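Local structure of Ika8 (Synthetic construct, 6G6O) at residues 12-17 with 34-39; 49-54 with 76-81; 58-63 with 99-104; 89-94 with 118-123. The protein has no known natural function, being a computationally designed eight-bladed beta-propeller assembled from symmetrical WD40-type repeats. All coordinates share one frame; numbering follows the deposited sequence.

Contact 1: 12-17 with 34-39; sequences EGHQSA and DGTIKV
Gly13 to Ser16 run past Asp34 to Lys38 in nearly the opposite direction, 168° apart, and the backbones come nearest where the CA atoms of Ser16 and Asp34 lie 6.1 Å from each other. Side chains bridge the gap, and His14 does most of the work. With CG beside its own backbone N (chi1 -58°), the imidazole reaches across to segment 34-39 and gives its ND1 proton to Thr36 OG1 at 3.1 Å. That bond is almost straight at 172°, and the acceptor lies in the ring plane. Lys38 meanwhile lays its aliphatic chain over one face of the same ring, CD standing 3.5 Å from the His14 centroid in a CH-pi contact, which holds the ring at its edge and over one face. This histidine belongs to the Gly-His pair characteristic of WD repeats, and Asp34 occupies the tight turn that such repeats place before the third strand of a blade. The turn is an Asx turn: Asp34 OD1 accepts from Thr36 N at 3.0 Å, the donor standing above the carboxylate plane. Asp34 N in turn makes a weak hydrogen bond to Ser16 OG, and a water joins Gln15 N to Asp34 OD2. The Lys38 chain bends at its end, where CE passes 3.3 Å from Gly13 O and the ammonium group turns to a salt bridge with Asp50.

Contact 2: 49-54 with 76-81; sequences RDHDGH and TVKVWY
Lys78 crosses from strand 77-81 to the 51-54 turn, and its chain is supported by the His54 ring as far as CD. CB begins 3.8 Å from His54 CE1, and CG comes closer to that same ring carbon. CD then lies over the face of the imidazole, off-centre, 3.7 Å from the His54 centroid, as a CH-pi contact. A bend at the next bond (chi3 70°) takes CE off the ring toward the backbone of Gly53. At the tip, NZ gives a hydrogen bond of 3.0 Å to Gly53 O, approaching from above the carbonyl plane and not along a lone pair; Asp52 OD1, 4.2 Å from Lys78 NZ, is too distant for a salt bridge but would favour the positive charge there. The arrangement around this lysine is that of a WD repeat: the Gly-His pair, here Gly53 and His54, folds back on the third strand of its blade, with His54 NE2 bonded to Ser70 and Trp80 NE1 weakly to the same hydroxyl. His54 ND1 donates to Thr76 OG1 over 2.7 Å, bent to 152° and with the acceptor tilted from the ring plane. Farther along, His51 lies face to face on the six-membered ring of Trp80, centroids 3.6 Å apart and planes only 13° from parallel, so that His51 NE2 stands over the indole. The opposite face of the His51 imidazole meets Asp52 OD1, 3.0 Å above the plane, which puts the ring between carboxylate and indole.

Contact 3: 58-63 with 99-104; sequences VTALQF and TALAFS. With GOL (glycerol), chain D.
Gln62 turns twice, CG settling beside the backbone N (chi1 -73°) and the chain bending again at the next bond (chi2 -64°), which lays its aliphatic part along strand 99-104 and swings the amide back over Leu101. Its CB then rests on Phe103 CB and its CG on Leu101 CB, each pair 3.7 Å apart. Two residues earlier on the same strand, Ala60 CB packs against Leu101 CG at 3.7 Å. A glycerol, probably from the crystallisation liquor, takes up the polar groups at this point: Gln62 NE2 donates to its O3 over 2.6 Å, O3 donates in turn to Leu101 O at 3.0 Å, and Leu101 N is bonded to O2, also at 3.0 Å. The glycerol therefore joins the side chain of one strand to the backbone of the other. Each strand also carries a classic beta bulge near its start, Thr59 and Ala60 facing Gly71, Thr99 and Ala100 facing Gly111. The two run side by side in the same direction, their axes 12° apart and 6.3 Å distant, as the innermost strands of successive blades do round the centre of a beta-propeller.

Contact 4: 89-94 with 118-123; sequences VSLEGH and KVWDIL
Leu91 and Trp120 lead a buried packing contact, in which the connection entering a propeller blade is pressed against the third strand of that blade. Leu91 CB stands over the six-membered ring of Trp120, 4.0 Å from its centroid and 13° off the normal, while CD1 extends over the pyrrole side and CD2 meets Trp120 CE3 at 3.8 Å. The far end of the indole comes up against the turn, CH2 reaching 3.2 Å from Gly93 N. Beyond it Lys118, extended past CG, slides along His94: CB lies 3.5 Å from His94 NE2, and CD makes a CH-pi contact over the ring face. The ammonium group of Lys118 continues to Gly93 O, where NZ donates at 2.9 Å from a position tilted 34° out of the carbonyl plane. The polar atoms of the rings are bonded too, in the manner of the WD-repeat structural tetrad: His94 NE2 and Trp120 NE1 share the hydroxyl of Ser110, and His94 ND1 is bonded to Thr116. Leu91 also packs on Val77 and Val79 of strand 77-81 in the preceding blade, and Trp120 and Lys118 touch Leu127 on the outer strand 127-131.

Contacts 1, 2 and 4 repeat one theme in three successive WD repeats, a Gly-His turn folded onto the third strand of a blade, 18 to 20 Å from the chain's centre. Contact 3, 8 Å from that centre, instead sets inner strands of two blades side by side, with apolar contacts and bound glycerol. Contact 4 is buried and the others partly buried, so nearness to the centre does not by itself mean deeper burial. Lysine seeks an aspartate in contact 1 but a glycine carbonyl in contacts 2 and 4. Contacts 1 and 2 share a sheet, strands 37-41 and 47-51 being neighbours in it, probably with a backbone bond from His51 N to Ile37 O; Ile122 on Phe103 connects contacts 4 and 3.

Contact 1: 12-17 with 34-39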
loop_
_atom_site.group_PDB
_atom_site.type_symbol
_atom_site.label_atom_id
_atom_site.label_comp_id
_atom_site.label_asym_id
_atom_site.label_seq_id
_atom_site.Cartn_x
_atom_site.Cartn_y
_atom_site.Cartn_z
ATOM N N GLU A 12 17.526 6.673 12.672
ATOM C CA GLU A 12 18.695 5.959 12.169
ATOM C C GLU A 12 18.328 5.011 11.033
ATOM O O GLU A 12 19.073 4.892 10.052
ATOM C CB GLU A 12 19.378 5.199 13.306
ATOM C CG GLU A 12 20.878 5.036 13.113
ATOM C CD GLU A 12 21.491 4.024 14.061
ATOM O OE1 GLU A 12 21.035 3.936 15.222
ATOM O OE2 GLU A 12 22.431 3.315 13.643
ATOM N N GLY A 13 17.193 4.331 11.141
ATOM C CA GLY A 13 16.758 3.431 10.092
ATOM C C GLY A 13 17.315 2.030 10.252
ATOM O O GLY A 13 17.695 1.588 11.340
ATOM N N HIS A 14 17.373 1.324 9.127
ATOM C CA HIS A 14 17.746 -0.082 9.093
ATOM C C HIS A 14 19.043 -0.275 8.318
ATOM O O HIS A 14 19.517 0.618 7.609
ATOM C CB HIS A 14 16.632 -0.931 8.465
ATOM C CG HIS A 14 15.314 -0.811 9.163
ATOM N ND1 HIS A 14 14.727 -1.865 9.826
ATOM C CD2 HIS A 14 14.470 0.238 9.301
ATOM C CE1 HIS A 14 13.576 -1.472 10.341
ATOM N NE2 HIS A 14 13.396 -0.201 10.037
ATOM N N GLN A 15 19.611 -1.471 8.460
ATOM C CA GLN A 15 20.823 -1.864 7.759
ATOM C C GLN A 15 20.544 -2.482 6.397
ATOM O O GLN A 15 21.482 -2.931 5.731
ATOM C CB GLN A 15 21.625 -2.850 8.613
ATOM C CG GLN A 15 21.993 -2.316 9.987
ATOM C CD GLN A 15 22.833 -1.057 9.911
ATOM O OE1 GLN A 15 22.377 0.031 10.264
ATOM N NE2 GLN A 15 24.070 -1.197 9.448
ATOM N N SER A 16 19.284 -2.523 5.973
ATOM C CA SER A 16 18.926 -3.056 4.667
ATOM C C SER A 16 17.733 -2.276 4.138
ATOM O O SER A 16 17.129 -1.469 4.850
ATOM C CB SER A 16 18.624 -4.557 4.732
ATOM O OG SER A 16 17.435 -4.808 5.458
ATOM N N ALA A 17 17.394 -2.540 2.876
ATOM C CA ALA A 17 16.368 -1.777 2.178
ATOM C C ALA A 17 15.061 -1.759 2.957
ATOM O O ALA A 17 14.667 -2.757 3.564
ATOM C CB ALA A 17 16.134 -2.364 0.784
ATOM N N ASP A 34 15.949 -7.456 5.653
ATOM C CA ASP A 34 16.622 -8.437 6.491
ATOM C C ASP A 34 15.717 -9.002 7.579
ATOM O O ASP A 34 16.186 -9.766 8.428
ATOM C CB ASP A 34 17.885 -7.830 7.116
ATOM C CG ASP A 34 17.610 -6.559 7.899
ATOM O OD1 ASP A 34 16.431 -6.219 8.121
ATOM O OD2 ASP A 34 18.588 -5.894 8.297
ATOM N N GLY A 35 14.432 -8.648 7.567
ATOM C CA GLY A 35 13.492 -9.118 8.558
ATOM C C GLY A 35 13.333 -8.227 9.766
ATOM O O GLY A 35 12.465 -8.497 10.605
ATOM N N THR A 36 14.131 -7.170 9.879
ATOM C CA THR A 36 14.106 -6.316 11.056
ATOM C C THR A 36 12.930 -5.351 10.993
ATOM O O THR A 36 12.671 -4.738 9.953
ATOM C CB THR A 36 15.418 -5.541 11.177
ATOM O OG1 THR A 36 15.651 -4.800 9.973
ATOM C CG2 THR A 36 16.579 -6.497 11.406
ATOM N N ILE A 37 12.218 -5.225 12.109
ATOM C CA ILE A 37 11.136 -4.261 12.264
ATOM C C ILE A 37 11.519 -3.312 13.389
ATOM O O ILE A 37 11.948 -3.755 14.461
ATOM C CB ILE A 37 9.792 -4.951 12.562
ATOM C CG1 ILE A 37 9.443 -5.943 11.451
ATOM C CG2 ILE A 37 8.683 -3.922 12.723
ATOM C CD1 ILE A 37 8.039 -6.491 11.545
ATOM N N LYS A 38 11.376 -2.011 13.145
ATOM C CA LYS A 38 11.732 -0.991 14.119
ATOM C C LYS A 38 10.552 -0.058 14.344
ATOM O O LYS A 38 9.835 0.290 13.401
ATOM C CB LYS A 38 12.957 -0.190 13.662
ATOM C CG LYS A 38 14.260 -0.971 13.726
ATOM C CD LYS A 38 15.393 -0.210 13.057
ATOM C CE LYS A 38 16.711 -0.963 13.165
ATOM N NZ LYS A 38 17.200 -1.029 14.571
ATOM N N VAL A 39 10.356 0.342 15.598
ATOM C CA VAL A 39 9.267 1.226 15.998
ATOM C C VAL A 39 9.873 2.561 16.408
ATOM O O VAL A 39 10.711 2.616 17.316
ATOM C CB VAL A 39 8.439 0.620 17.141
ATOM C CG1 VAL A 39 7.299 1.548 17.522
ATOM C CG2 VAL A 39 7.914 -0.753 16.742
HETATM O O HOH W 1 18.545 -3.461 10.178
#

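Contact 2: 49-54 with 76-81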
loop_
_atom_site.group_PDB
_atom_site.type_symbol
_atom_site.label_atom_id
_atom_site.label_comp_id
_atom_site.label_asym_id
_atom_site.label_seq_id
_atom_site.Cartn_x
_atom_site.Cartn_y
_atom_site.Cartn_z
ATOM N N ARG A 49 11.717 0.478 20.233
ATOM C CA ARG A 49 12.239 -0.860 20.461
ATOM C C ARG A 49 12.667 -1.470 19.138
ATOM O O ARG A 49 12.285 -1.003 18.060
ATOM C CB ARG A 49 11.199 -1.757 21.135
ATOM C CG ARG A 49 10.074 -2.200 20.210
ATOM C CD ARG A 49 9.042 -3.041 20.944
ATOM N NE ARG A 49 8.824 -2.581 22.313
ATOM C CZ ARG A 49 9.333 -3.171 23.391
ATOM N NH1 ARG A 49 9.087 -2.681 24.597
ATOM N NH2 ARG A 49 10.098 -4.246 23.258
ATOM N N ASP A 50 13.467 -2.526 19.241
ATOM C CA ASP A 50 13.816 -3.377 18.109
ATOM C C ASP A 50 12.933 -4.616 18.185
ATOM O O ASP A 50 13.133 -5.476 19.049
ATOM C CB ASP A 50 15.295 -3.754 18.137
ATOM C CG ASP A 50 16.176 -2.727 17.457
ATOM O OD1 ASP A 50 15.725 -2.118 16.463
ATOM O OD2 ASP A 50 17.321 -2.530 17.914
ATOM N N HIS A 51 11.948 -4.698 17.296
ATOM C CA HIS A 51 11.081 -5.866 17.258
ATOM C C HIS A 51 11.871 -7.085 16.798
ATOM O O HIS A 51 12.689 -7.001 15.878
ATOM C CB HIS A 51 9.894 -5.615 16.327
ATOM C CG HIS A 51 8.876 -6.713 16.334
ATOM N ND1 HIS A 51 8.603 -7.483 15.224
ATOM C CD2 HIS A 51 8.063 -7.169 17.317
ATOM C CE1 HIS A 51 7.667 -8.368 15.522
ATOM N NE2 HIS A 51 7.322 -8.197 16.785
ATOM N N ASP A 52 11.631 -8.223 17.456
ATOM C CA ASP A 52 12.307 -9.455 17.063
ATOM C C ASP A 52 12.025 -9.819 15.612
ATOM O O ASP A 52 12.827 -10.525 14.994
ATOM C CB ASP A 52 11.905 -10.602 17.992
ATOM C CG ASP A 52 10.461 -10.519 18.432
ATOM O OD1 ASP A 52 9.708 -9.712 17.850
ATOM O OD2 ASP A 52 10.080 -11.257 19.365
ATOM N N GLY A 53 10.911 -9.345 15.062
ATOM C CA GLY A 53 10.587 -9.423 13.658
ATOM C C GLY A 53 10.509 -10.842 13.127
ATOM O O GLY A 53 10.315 -11.818 13.857
ATOM N N HIS A 54 10.668 -10.935 11.814
ATOM C CA HIS A 54 10.651 -12.198 11.097
ATOM C C HIS A 54 12.061 -12.552 10.647
ATOM O O HIS A 54 12.926 -11.687 10.495
ATOM C CB HIS A 54 9.720 -12.127 9.881
ATOM C CG HIS A 54 8.401 -11.473 10.160
ATOM N ND1 HIS A 54 7.215 -12.174 10.187
ATOM C CD2 HIS A 54 8.079 -10.181 10.410
ATOM C CE1 HIS A 54 6.220 -11.344 10.447
ATOM N NE2 HIS A 54 6.718 -10.129 10.588
ATOM N N THR A 76 5.156 -15.957 7.086
ATOM C CA THR A 76 4.655 -15.698 8.426
ATOM C C THR A 76 3.840 -14.412 8.452
ATOM O O THR A 76 4.148 -13.446 7.751
ATOM C CB THR A 76 5.809 -15.603 9.422
ATOM O OG1 THR A 76 6.729 -14.590 8.998
ATOM C CG2 THR A 76 6.536 -16.934 9.522
ATOM N N VAL A 77 2.778 -14.415 9.252
ATOM C CA VAL A 77 1.996 -13.221 9.544
ATOM C C VAL A 77 1.906 -13.109 11.057
ATOM O O VAL A 77 1.404 -14.026 11.719
ATOM C CB VAL A 77 0.592 -13.266 8.920
ATOM C CG1 VAL A 77 -0.041 -11.884 8.946
ATOM C CG2 VAL A 77 0.655 -13.797 7.499
ATOM N N LYS A 78 2.398 -12.003 11.605
ATOM C CA LYS A 78 2.472 -11.817 13.045
ATOM C C LYS A 78 1.627 -10.624 13.463
ATOM O O LYS A 78 1.548 -9.621 12.748
ATOM C CB LYS A 78 3.924 -11.631 13.503
ATOM C CG LYS A 78 4.804 -12.835 13.202
ATOM C CD LYS A 78 6.257 -12.606 13.592
ATOM C CE LYS A 78 6.438 -12.573 15.100
ATOM N NZ LYS A 78 7.878 -12.613 15.481
ATOM N N VAL A 79 0.990 -10.753 14.624
ATOM C CA VAL A 79 0.150 -9.716 15.213
ATOM C C VAL A 79 0.707 -9.419 16.597
ATOM O O VAL A 79 0.793 -10.322 17.439
ATOM C CB VAL A 79 -1.321 -10.155 15.295
ATOM C CG1 VAL A 79 -2.164 -9.083 15.960
ATOM C CG2 VAL A 79 -1.856 -10.487 13.909
ATOM N N TRP A 80 1.092 -8.168 16.838
ATOM C CA TRP A 80 1.772 -7.853 18.085
ATOM C C TRP A 80 1.402 -6.457 18.567
ATOM O O TRP A 80 0.909 -5.618 17.809
ATOM C CB TRP A 80 3.296 -7.991 17.948
ATOM C CG TRP A 80 3.880 -7.471 16.669
ATOM C CD1 TRP A 80 3.842 -8.071 15.444
ATOM C CD2 TRP A 80 4.628 -6.261 16.498
ATOM N NE1 TRP A 80 4.502 -7.301 14.518
ATOM C CE2 TRP A 80 4.995 -6.185 15.140
ATOM C CE3 TRP A 80 5.014 -5.229 17.361
ATOM C CZ2 TRP A 80 5.730 -5.118 14.623
ATOM C CZ3 TRP A 80 5.744 -4.173 16.848
ATOM C CH2 TRP A 80 6.095 -4.125 15.492
ATOM N N TYR A 81 1.654 -6.232 19.856
ATOM C CA TYR A 81 1.345 -4.969 20.513
ATOM C C TYR A 81 2.431 -3.942 20.208
ATOM O O TYR A 81 3.622 -4.225 20.357
ATOM C CB TYR A 81 1.226 -5.193 22.021
ATOM C CG TYR A 81 0.697 -4.017 22.808
ATOM C CD1 TYR A 81 -0.424 -3.317 22.386
ATOM C CD2 TYR A 81 1.311 -3.621 23.991
ATOM C CE1 TYR A 81 -0.909 -2.247 23.111
ATOM C CE2 TYR A 81 0.831 -2.554 24.721
ATOM C CZ TYR A 81 -0.277 -1.871 24.277
ATOM O OH TYR A 81 -0.758 -0.808 25.004
#

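Contact 3: 58-63 with 99-104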
loop_
_atom_site.group_PDB
_atom_site.type_symbol
_atom_site.label_atom_id
_atom_site.label_comp_id
_atom_site.label_asym_id
_atom_site.label_seq_id
_atom_site.Cartn_x
_atom_site.Cartn_y
_atom_site.Cartn_z
ATOM N N VAL A 58 10.568 -8.433 5.600
ATOM C CA VAL A 58 9.247 -7.879 5.877
ATOM C C VAL A 58 8.676 -7.328 4.580
ATOM O O VAL A 58 9.290 -6.478 3.927
ATOM C CB VAL A 58 9.325 -6.793 6.957
ATOM C CG1 VAL A 58 7.932 -6.303 7.320
ATOM C CG2 VAL A 58 10.048 -7.319 8.178
ATOM N N THR A 59 7.494 -7.812 4.194
ATOM C CA THR A 59 6.908 -7.434 2.918
ATOM C C THR A 59 5.701 -6.517 3.036
ATOM O O THR A 59 5.384 -5.821 2.067
ATOM C CB THR A 59 6.500 -8.685 2.123
ATOM O OG1 THR A 59 5.647 -9.509 2.925
ATOM C CG2 THR A 59 7.729 -9.483 1.722
ATOM N N ALA A 60 5.025 -6.497 4.181
ATOM C CA ALA A 60 3.841 -5.669 4.346
ATOM C C ALA A 60 3.665 -5.334 5.818
ATOM O O ALA A 60 4.015 -6.126 6.696
ATOM C CB ALA A 60 2.586 -6.364 3.803
ATOM N N LEU A 61 3.118 -4.149 6.076
ATOM C CA LEU A 61 2.870 -3.685 7.431
ATOM C C LEU A 61 1.482 -3.068 7.504
ATOM O O LEU A 61 1.082 -2.313 6.615
ATOM C CB LEU A 61 3.917 -2.656 7.881
ATOM C CG LEU A 61 5.268 -3.169 8.384
ATOM C CD1 LEU A 61 6.227 -2.010 8.585
ATOM C CD2 LEU A 61 5.109 -3.959 9.669
ATOM N N GLN A 62 0.754 -3.400 8.568
ATOM C CA GLN A 62 -0.546 -2.806 8.856
ATOM C C GLN A 62 -0.537 -2.340 10.302
ATOM O O GLN A 62 -0.306 -3.143 11.208
ATOM C CB GLN A 62 -1.681 -3.805 8.614
ATOM C CG GLN A 62 -1.962 -4.067 7.146
ATOM C CD GLN A 62 -2.451 -2.831 6.423
ATOM O OE1 GLN A 62 -3.257 -2.069 6.953
ATOM N NE2 GLN A 62 -1.962 -2.624 5.206
ATOM N N PHE A 63 -0.786 -1.051 10.515
ATOM C CA PHE A 63 -0.698 -0.437 11.838
ATOM C C PHE A 63 -2.002 0.299 12.107
ATOM O O PHE A 63 -2.265 1.344 11.506
ATOM C CB PHE A 63 0.504 0.507 11.916
ATOM C CG PHE A 63 0.750 1.086 13.282
ATOM C CD1 PHE A 63 0.226 0.493 14.417
ATOM C CD2 PHE A 63 1.520 2.228 13.425
ATOM C CE1 PHE A 63 0.458 1.034 15.666
ATOM C CE2 PHE A 63 1.756 2.772 14.670
ATOM C CZ PHE A 63 1.224 2.176 15.792
ATOM N N THR A 99 2.371 -11.206 0.240
ATOM C CA THR A 99 2.503 -10.107 -0.703
ATOM C C THR A 99 1.481 -9.000 -0.499
ATOM O O THR A 99 1.623 -7.936 -1.112
ATOM C CB THR A 99 2.398 -10.617 -2.150
ATOM O OG1 THR A 99 1.077 -11.116 -2.392
ATOM C CG2 THR A 99 3.401 -11.726 -2.400
ATOM N N ALA A 100 0.464 -9.211 0.331
ATOM C CA ALA A 100 -0.551 -8.196 0.557
ATOM C C ALA A 100 -1.158 -8.400 1.934
ATOM O O ALA A 100 -1.372 -9.536 2.366
ATOM C CB ALA A 100 -1.642 -8.240 -0.516
ATOM N N LEU A 101 -1.427 -7.292 2.616
ATOM C CA LEU A 101 -2.048 -7.303 3.929
ATOM C C LEU A 101 -3.178 -6.288 3.954
ATOM O O LEU A 101 -3.055 -5.192 3.399
ATOM C CB LEU A 101 -1.035 -6.986 5.036
ATOM C CG LEU A 101 -0.180 -8.139 5.563
ATOM C CD1 LEU A 101 0.674 -7.675 6.726
ATOM C CD2 LEU A 101 -1.055 -9.303 5.983
ATOM N N ALA A 102 -4.282 -6.666 4.586
ATOM C CA ALA A 102 -5.396 -5.767 4.832
ATOM C C ALA A 102 -5.822 -5.928 6.280
ATOM O O ALA A 102 -5.795 -7.036 6.823
ATOM C CB ALA A 102 -6.573 -6.046 3.890
ATOM N N PHE A 103 -6.197 -4.816 6.907
ATOM C CA PHE A 103 -6.529 -4.803 8.326
ATOM C C PHE A 103 -7.730 -3.895 8.525
ATOM O O PHE A 103 -7.666 -2.701 8.215
ATOM C CB PHE A 103 -5.334 -4.329 9.162
ATOM C CG PHE A 103 -5.453 -4.623 10.631
ATOM C CD1 PHE A 103 -6.484 -5.407 11.120
ATOM C CD2 PHE A 103 -4.524 -4.116 11.522
ATOM C CE1 PHE A 103 -6.587 -5.674 12.470
ATOM C CE2 PHE A 103 -4.621 -4.379 12.873
ATOM C CZ PHE A 103 -5.654 -5.160 13.348
ATOM N N SER A 104 -8.822 -4.463 9.030
ATOM C CA SER A 104 -10.033 -3.707 9.305
ATOM C C SER A 104 -10.754 -4.365 10.471
ATOM O O SER A 104 -10.870 -5.594 10.520
ATOM C CB SER A 104 -10.944 -3.637 8.074
ATOM O OG SER A 104 -12.019 -2.736 8.280
HETATM C C1 GOL D . 1.396 -4.332 0.669
HETATM O O1 GOL D . 1.120 -4.874 -0.584
HETATM C C2 GOL D . 0.197 -4.669 1.580
HETATM O O2 GOL D . -0.964 -4.866 0.851
HETATM C C3 GOL D . 0.080 -3.471 2.551
HETATM O O3 GOL D . -0.327 -3.984 3.782
HETATM O O HOH W 2 -6.123 -2.531 6.004
#

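Contact 4: 89-94 with 118-123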
loop_
_atom_site.group_PDB
_atom_site.type_symbol
_atom_site.label_atom_id
_atom_site.label_comp_id
_atom_site.label_asym_id
_atom_site.label_seq_id
_atom_site.Cartn_x
_atom_site.Cartn_y
_atom_site.Cartn_z
ATOM N N VAL A 89 -1.353 -12.741 19.231
ATOM C CA VAL A 89 -1.916 -14.024 18.838
ATOM C C VAL A 89 -1.030 -14.627 17.756
ATOM O O VAL A 89 -0.306 -13.924 17.047
ATOM C CB VAL A 89 -3.377 -13.890 18.347
ATOM C CG1 VAL A 89 -3.425 -13.506 16.873
ATOM C CG2 VAL A 89 -4.149 -15.173 18.610
ATOM N N SER A 90 -1.082 -15.951 17.646
ATOM C CA SER A 90 -0.284 -16.687 16.675
ATOM C C SER A 90 -1.150 -17.045 15.473
ATOM O O SER A 90 -2.200 -17.678 15.624
ATOM C CB SER A 90 0.311 -17.949 17.301
ATOM O OG SER A 90 1.071 -18.676 16.351
ATOM N N LEU A 91 -0.713 -16.629 14.289
ATOM C CA LEU A 91 -1.343 -17.011 13.035
ATOM C C LEU A 91 -0.459 -18.023 12.321
ATOM O O LEU A 91 0.771 -17.911 12.343
ATOM C CB LEU A 91 -1.571 -15.797 12.129
ATOM C CG LEU A 91 -2.237 -14.556 12.727
ATOM C CD1 LEU A 91 -2.340 -13.465 11.678
ATOM C CD2 LEU A 91 -3.605 -14.897 13.273
ATOM N N GLU A 92 -1.091 -19.015 11.692
ATOM C CA GLU A 92 -0.332 -20.006 10.937
ATOM C C GLU A 92 0.328 -19.389 9.712
ATOM O O GLU A 92 1.369 -19.876 9.257
ATOM C CB GLU A 92 -1.244 -21.165 10.529
ATOM C CG GLU A 92 -0.516 -22.359 9.937
ATOM C CD GLU A 92 0.365 -23.064 10.948
ATOM O OE1 GLU A 92 0.007 -23.075 12.144
ATOM O OE2 GLU A 92 1.417 -23.605 10.545
ATOM N N GLY A 93 -0.247 -18.319 9.174
ATOM C CA GLY A 93 0.301 -17.693 7.994
ATOM C C GLY A 93 0.167 -18.578 6.764
ATOM O O GLY A 93 -0.447 -19.644 6.778
ATOM N N HIS A 94 0.768 -18.102 5.681
ATOM C CA HIS A 94 0.747 -18.805 4.408
ATOM C C HIS A 94 2.013 -19.631 4.232
ATOM O O HIS A 94 3.018 -19.433 4.919
ATOM C CB HIS A 94 0.615 -17.822 3.242
ATOM C CG HIS A 94 -0.665 -17.049 3.236
ATOM N ND1 HIS A 94 -1.552 -17.091 2.182
ATOM C CD2 HIS A 94 -1.200 -16.200 4.143
ATOM C CE1 HIS A 94 -2.580 -16.304 2.442
ATOM N NE2 HIS A 94 -2.391 -15.752 3.626
ATOM N N LYS A 118 -6.113 -15.596 2.881
ATOM C CA LYS A 118 -6.580 -16.103 4.160
ATOM C C LYS A 118 -7.148 -14.963 4.990
ATOM O O LYS A 118 -6.714 -13.813 4.877
ATOM C CB LYS A 118 -5.457 -16.808 4.929
ATOM C CG LYS A 118 -5.010 -18.121 4.303
ATOM C CD LYS A 118 -4.108 -18.895 5.245
ATOM C CE LYS A 118 -3.569 -20.158 4.596
ATOM N NZ LYS A 118 -2.741 -20.947 5.549
ATOM N N VAL A 119 -8.129 -15.296 5.824
ATOM C CA VAL A 119 -8.834 -14.334 6.662
ATOM C C VAL A 119 -8.686 -14.784 8.107
ATOM O O VAL A 119 -9.084 -15.902 8.458
ATOM C CB VAL A 119 -10.314 -14.216 6.270
ATOM C CG1 VAL A 119 -11.082 -13.446 7.327
ATOM C CG2 VAL A 119 -10.450 -13.548 4.913
ATOM N N TRP A 120 -8.120 -13.917 8.943
ATOM C CA TRP A 120 -7.829 -14.245 10.328
ATOM C C TRP A 120 -8.671 -13.393 11.268
ATOM O O TRP A 120 -9.120 -12.297 10.922
ATOM C CB TRP A 120 -6.343 -14.044 10.650
ATOM C CG TRP A 120 -5.406 -14.600 9.620
ATOM C CD1 TRP A 120 -4.926 -13.957 8.516
ATOM C CD2 TRP A 120 -4.824 -15.909 9.606
ATOM N NE1 TRP A 120 -4.086 -14.786 7.812
ATOM C CE2 TRP A 120 -4.007 -15.991 8.461
ATOM C CE3 TRP A 120 -4.917 -17.022 10.448
ATOM C CZ2 TRP A 120 -3.287 -17.139 8.137
ATOM C CZ3 TRP A 120 -4.203 -18.161 10.125
ATOM C CH2 TRP A 120 -3.400 -18.212 8.979
ATOM N N ASP A 121 -8.881 -13.921 12.470
ATOM C CA ASP A 121 -9.515 -13.201 13.568
ATOM C C ASP A 121 -8.418 -12.872 14.573
ATOM O O ASP A 121 -7.881 -13.771 15.227
ATOM C CB ASP A 121 -10.625 -14.040 14.202
ATOM C CG ASP A 121 -11.358 -13.308 15.317
ATOM O OD1 ASP A 121 -11.072 -12.116 15.555
ATOM O OD2 ASP A 121 -12.230 -13.932 15.959
ATOM N N ILE A 122 -8.079 -11.585 14.693
ATOM C CA ILE A 122 -6.997 -11.181 15.583
ATOM C C ILE A 122 -7.336 -11.383 17.050
ATOM O O ILE A 122 -6.460 -11.213 17.906
ATOM C CB ILE A 122 -6.599 -9.711 15.344
ATOM C CG1 ILE A 122 -7.612 -8.764 15.989
ATOM C CG2 ILE A 122 -6.470 -9.429 13.862
ATOM C CD1 ILE A 122 -7.162 -7.318 16.016
ATOM N N LEU A 123 -8.582 -11.741 17.365
ATOM C CA LEU A 123 -8.952 -12.036 18.743
ATOM C C LEU A 123 -8.546 -13.450 19.137
ATOM O O LEU A 123 -8.093 -13.679 20.265
ATOM C CB LEU A 123 -10.456 -11.843 18.934
ATOM C CG LEU A 123 -10.897 -10.575 19.664
ATOM C CD1 LEU A 123 -10.336 -9.342 18.981
ATOM C CD2 LEU A 123 -12.412 -10.505 19.735
#